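Local coordinates for PA0821 (Pseudomonas aeruginosa, PDB 7DRG), which is probably the immunity protein (antitoxin) that neutralises a VRR-NUC-type nuclease effector of the type VI secretion system, at residues 9-14 / 202-207. Sequence-based numbering, arbitrary orientation.
Sequences AELAKQ and AARMPG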
ATOM      1  N   ALA B   9      -2.958  -7.237  -9.728  1.00 43.57           N
ATOM      2  CA  ALA B   9      -1.867  -7.414 -10.680  1.00 43.62           C
ATOM      3  C   ALA B   9      -1.215  -6.081 -11.025  1.00 48.53           C
ATOM      4  O   ALA B   9       0.016  -5.983 -11.086  1.00 49.13           O
ATOM      5  CB  ALA B   9      -2.379  -8.108 -11.943  1.00 43.68           C
ATOM      6  N   GLU B  10      -2.022  -5.039 -11.239  1.00 47.23           N
ATOM      7  CA  GLU B  10      -1.459  -3.733 -11.573  1.00 47.23           C
ATOM      8  C   GLU B  10      -0.642  -3.171 -10.415  1.00 42.74           C
ATOM      9  O   GLU B  10       0.438  -2.601 -10.627  1.00 44.12           O
ATOM     10  CB  GLU B  10      -2.571  -2.757 -11.963  1.00 48.54           C
ATOM     11  CG  GLU B  10      -2.039  -1.429 -12.475  1.00 54.45           C
ATOM     12  CD  GLU B  10      -3.130  -0.423 -12.792  1.00 61.24           C
ATOM     13  OE1 GLU B  10      -2.778   0.746 -13.071  1.00 54.32           O
ATOM     14  OE2 GLU B  10      -4.326  -0.792 -12.755  1.00 64.14           O
ATOM     15  N   LEU B  11      -1.139  -3.322  -9.185  1.00 37.02           N
ATOM     16  CA  LEU B  11      -0.433  -2.788  -8.024  1.00 39.71           C
ATOM     17  C   LEU B  11       0.883  -3.513  -7.767  1.00 44.30           C
ATOM     18  O   LEU B  11       1.841  -2.901  -7.280  1.00 50.66           O
ATOM     19  CB  LEU B  11      -1.330  -2.869  -6.789  1.00 39.54           C
ATOM     20  CG  LEU B  11      -2.536  -1.935  -6.828  1.00 35.21           C
ATOM     21  CD1 LEU B  11      -3.510  -2.274  -5.712  1.00 35.94           C
ATOM     22  CD2 LEU B  11      -2.079  -0.491  -6.725  1.00 33.66           C
ATOM     23  N   ALA B  12       0.954  -4.807  -8.086  1.00 45.93           N
ATOM     24  CA  ALA B  12       2.171  -5.561  -7.818  1.00 47.86           C
ATOM     25  C   ALA B  12       3.341  -5.109  -8.680  1.00 51.59           C
ATOM     26  O   ALA B  12       4.494  -5.325  -8.292  1.00 51.40           O
ATOM     27  CB  ALA B  12       1.927  -7.056  -8.029  1.00 45.58           C
ATOM     28  N   LYS B  13       3.081  -4.476  -9.829  1.00 49.33           N
ATOM     29  CA  LYS B  13       4.139  -4.231 -10.802  1.00 52.79           C
ATOM     30  C   LYS B  13       4.496  -2.767 -11.019  1.00 50.64           C
ATOM     31  O   LYS B  13       5.564  -2.496 -11.577  1.00 49.18           O
ATOM     32  CB  LYS B  13       3.769  -4.856 -12.154  1.00 52.82           C
ATOM     33  CG  LYS B  13       3.888  -6.376 -12.182  1.00 65.81           C
ATOM     34  CD  LYS B  13       3.230  -6.956 -13.422  1.00 65.79           C
ATOM     35  CE  LYS B  13       1.799  -6.467 -13.556  1.00 73.61           C
ATOM     36  NZ  LYS B  13       1.076  -7.125 -14.676  1.00 80.46           N
ATOM     37  N   GLN B  14       3.658  -1.825 -10.610  1.00 46.91           N
ATOM     38  CA  GLN B  14       4.074  -0.436 -10.676  1.00 49.78           C
ATOM     39  C   GLN B  14       3.539   0.302  -9.461  1.00 47.84           C
ATOM     40  O   GLN B  14       2.471  -0.047  -8.937  1.00 45.38           O
ATOM     41  CB  GLN B  14       3.594   0.245 -11.968  1.00 55.95           C
ATOM     42  CG  GLN B  14       2.106   0.468 -12.050  1.00 60.87           C
ATOM     43  CD  GLN B  14       1.659   1.161 -13.334  1.00 65.77           C
ATOM     44  OE1 GLN B  14       2.381   1.218 -14.327  1.00 69.20           O
ATOM     45  NE2 GLN B  14       0.447   1.706 -13.301  1.00 61.87           N
ATOM     46  N   ALA B 202       0.831   6.830  -0.959  1.00 25.68           N
ATOM     47  CA  ALA B 202       1.942   7.560  -0.355  1.00 26.58           C
ATOM     48  C   ALA B 202       3.042   6.615   0.104  1.00 30.30           C
ATOM     49  O   ALA B 202       4.232   6.913  -0.048  1.00 29.63           O
ATOM     50  CB  ALA B 202       1.441   8.392   0.823  1.00 31.52           C
ATOM     51  N   ALA B 203       2.661   5.469   0.674  1.00 31.00           N
ATOM     52  CA  ALA B 203       3.649   4.513   1.153  1.00 31.66           C
ATOM     53  C   ALA B 203       4.470   3.908   0.020  1.00 31.11           C
ATOM     54  O   ALA B 203       5.580   3.431   0.268  1.00 33.26           O
ATOM     55  CB  ALA B 203       2.953   3.414   1.957  1.00 32.43           C
ATOM     56  N   ARG B 204       3.964   3.941  -1.214  1.00 28.26           N
ATOM     57  CA  ARG B 204       4.641   3.364  -2.370  1.00 28.91           C
ATOM     58  C   ARG B 204       5.362   4.386  -3.237  1.00 29.34           C
ATOM     59  O   ARG B 204       6.266   4.009  -3.990  1.00 33.16           O
ATOM     60  CB  ARG B 204       3.628   2.623  -3.246  1.00 34.95           C
ATOM     61  CG  ARG B 204       2.777   1.628  -2.483  1.00 31.62           C
ATOM     62  CD  ARG B 204       1.411   1.481  -3.130  1.00 30.55           C
ATOM     63  NE  ARG B 204       1.509   1.098  -4.535  1.00 29.65           N
ATOM     64  CZ  ARG B 204       1.507  -0.161  -4.965  1.00 38.01           C
ATOM     65  NH1 ARG B 204       1.422  -1.159  -4.094  1.00 36.49           N
ATOM     66  NH2 ARG B 204       1.591  -0.424  -6.262  1.00 38.65           N
HETATM   67  N   MSE B 205       4.965   5.652  -3.171  1.00 22.18           N
HETATM   68  CA  MSE B 205       5.475   6.680  -4.073  1.00 22.08           C
HETATM   69  C   MSE B 205       6.050   7.844  -3.270  1.00 23.86           C
HETATM   70  O   MSE B 205       5.330   8.781  -2.943  1.00 21.05           O
HETATM   71  CB  MSE B 205       4.361   7.191  -5.001  1.00 24.33           C
HETATM   72  CG  MSE B 205       3.620   6.121  -5.821  1.00 28.10           C
HETATM   73 SE   MSE B 205       1.892   6.842  -6.431  1.00 41.45          SE
HETATM   74  CE  MSE B 205       1.601   7.849  -4.874  1.00 65.44           C
ATOM     75  N   PRO B 206       7.347   7.788  -2.956  1.00 23.97           N
ATOM     76  CA  PRO B 206       7.937   8.836  -2.108  1.00 18.81           C
ATOM     77  C   PRO B 206       7.911  10.218  -2.724  1.00 19.79           C
ATOM     78  O   PRO B 206       8.031  11.200  -1.982  1.00 22.95           O
ATOM     79  CB  PRO B 206       9.378   8.353  -1.895  1.00 22.72           C
ATOM     80  CG  PRO B 206       9.284   6.854  -2.078  1.00 22.88           C
ATOM     81  CD  PRO B 206       8.287   6.678  -3.190  1.00 27.25           C
ATOM     82  N   GLY B 207       7.784  10.330  -4.048  1.00 20.22           N
ATOM     83  CA  GLY B 207       7.703  11.631  -4.689  1.00 19.61           C
ATOM     84  C   GLY B 207       6.325  12.247  -4.718  1.00 23.23           C
ATOM     85  O   GLY B 207       6.137  13.332  -5.274  1.00 21.86           O
TER
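R204, near the end of helix 191-204, sends its guanidinium to the C-terminal end of helix 4-13, where its hydrogen bonds to segment 9-14 go to main-chain oxygens. Its NH2 lies 2.7 Å from the carbonyl O of L11 in a nearly straight bond (N-H...O 169°). The nitrogen sits on a lone pair in the carbonyl plane, and that oxygen in turn lies nearly in the guanidinium plane, so both flat groups meet edge to edge. The same NH2 leans on Q14 O at 2.8 Å, but this second bond is weak because its angle is only 120°. P15, four residues on from L11, has no N-H to give to L11 O, and R204 NH2 supplies one instead. The negative pole of the helix dipole gathers there; a long, cationic, multiply donating side chain suits that place, and the local field would be expected to favour its charge.

With CG anti to the carbonyl carbon of R204 and beside its backbone N, the chain is directed toward helix 4-13; it stays fairly extended through chi2, and the bend at chi3 (56°) turns the flat end. L11 supplies the nonpolar part: its CD2 rests over one guanidinium face, 3.7 Å from NH2 and offset toward the rim, and the two side chains cross at roughly a right angle. Branched and buried, L11 also packs against F200 and M201.

R204 NE donates to P15 O, NH1 bonds S197 OG of the second subunit, and NH2 makes a long, weak ion pair with E195 OE1 of that subunit; together these restrain the head's rotation. Even the nearest CA atoms, of Q14 and R204, are 9.2 Å apart, so the long side chain bridges the gap: a buried arginine hydrogen-bonded to main-chain carbonyls at the end of a helix, tying the N-terminal helix to helix 191-204 at the subunit interface.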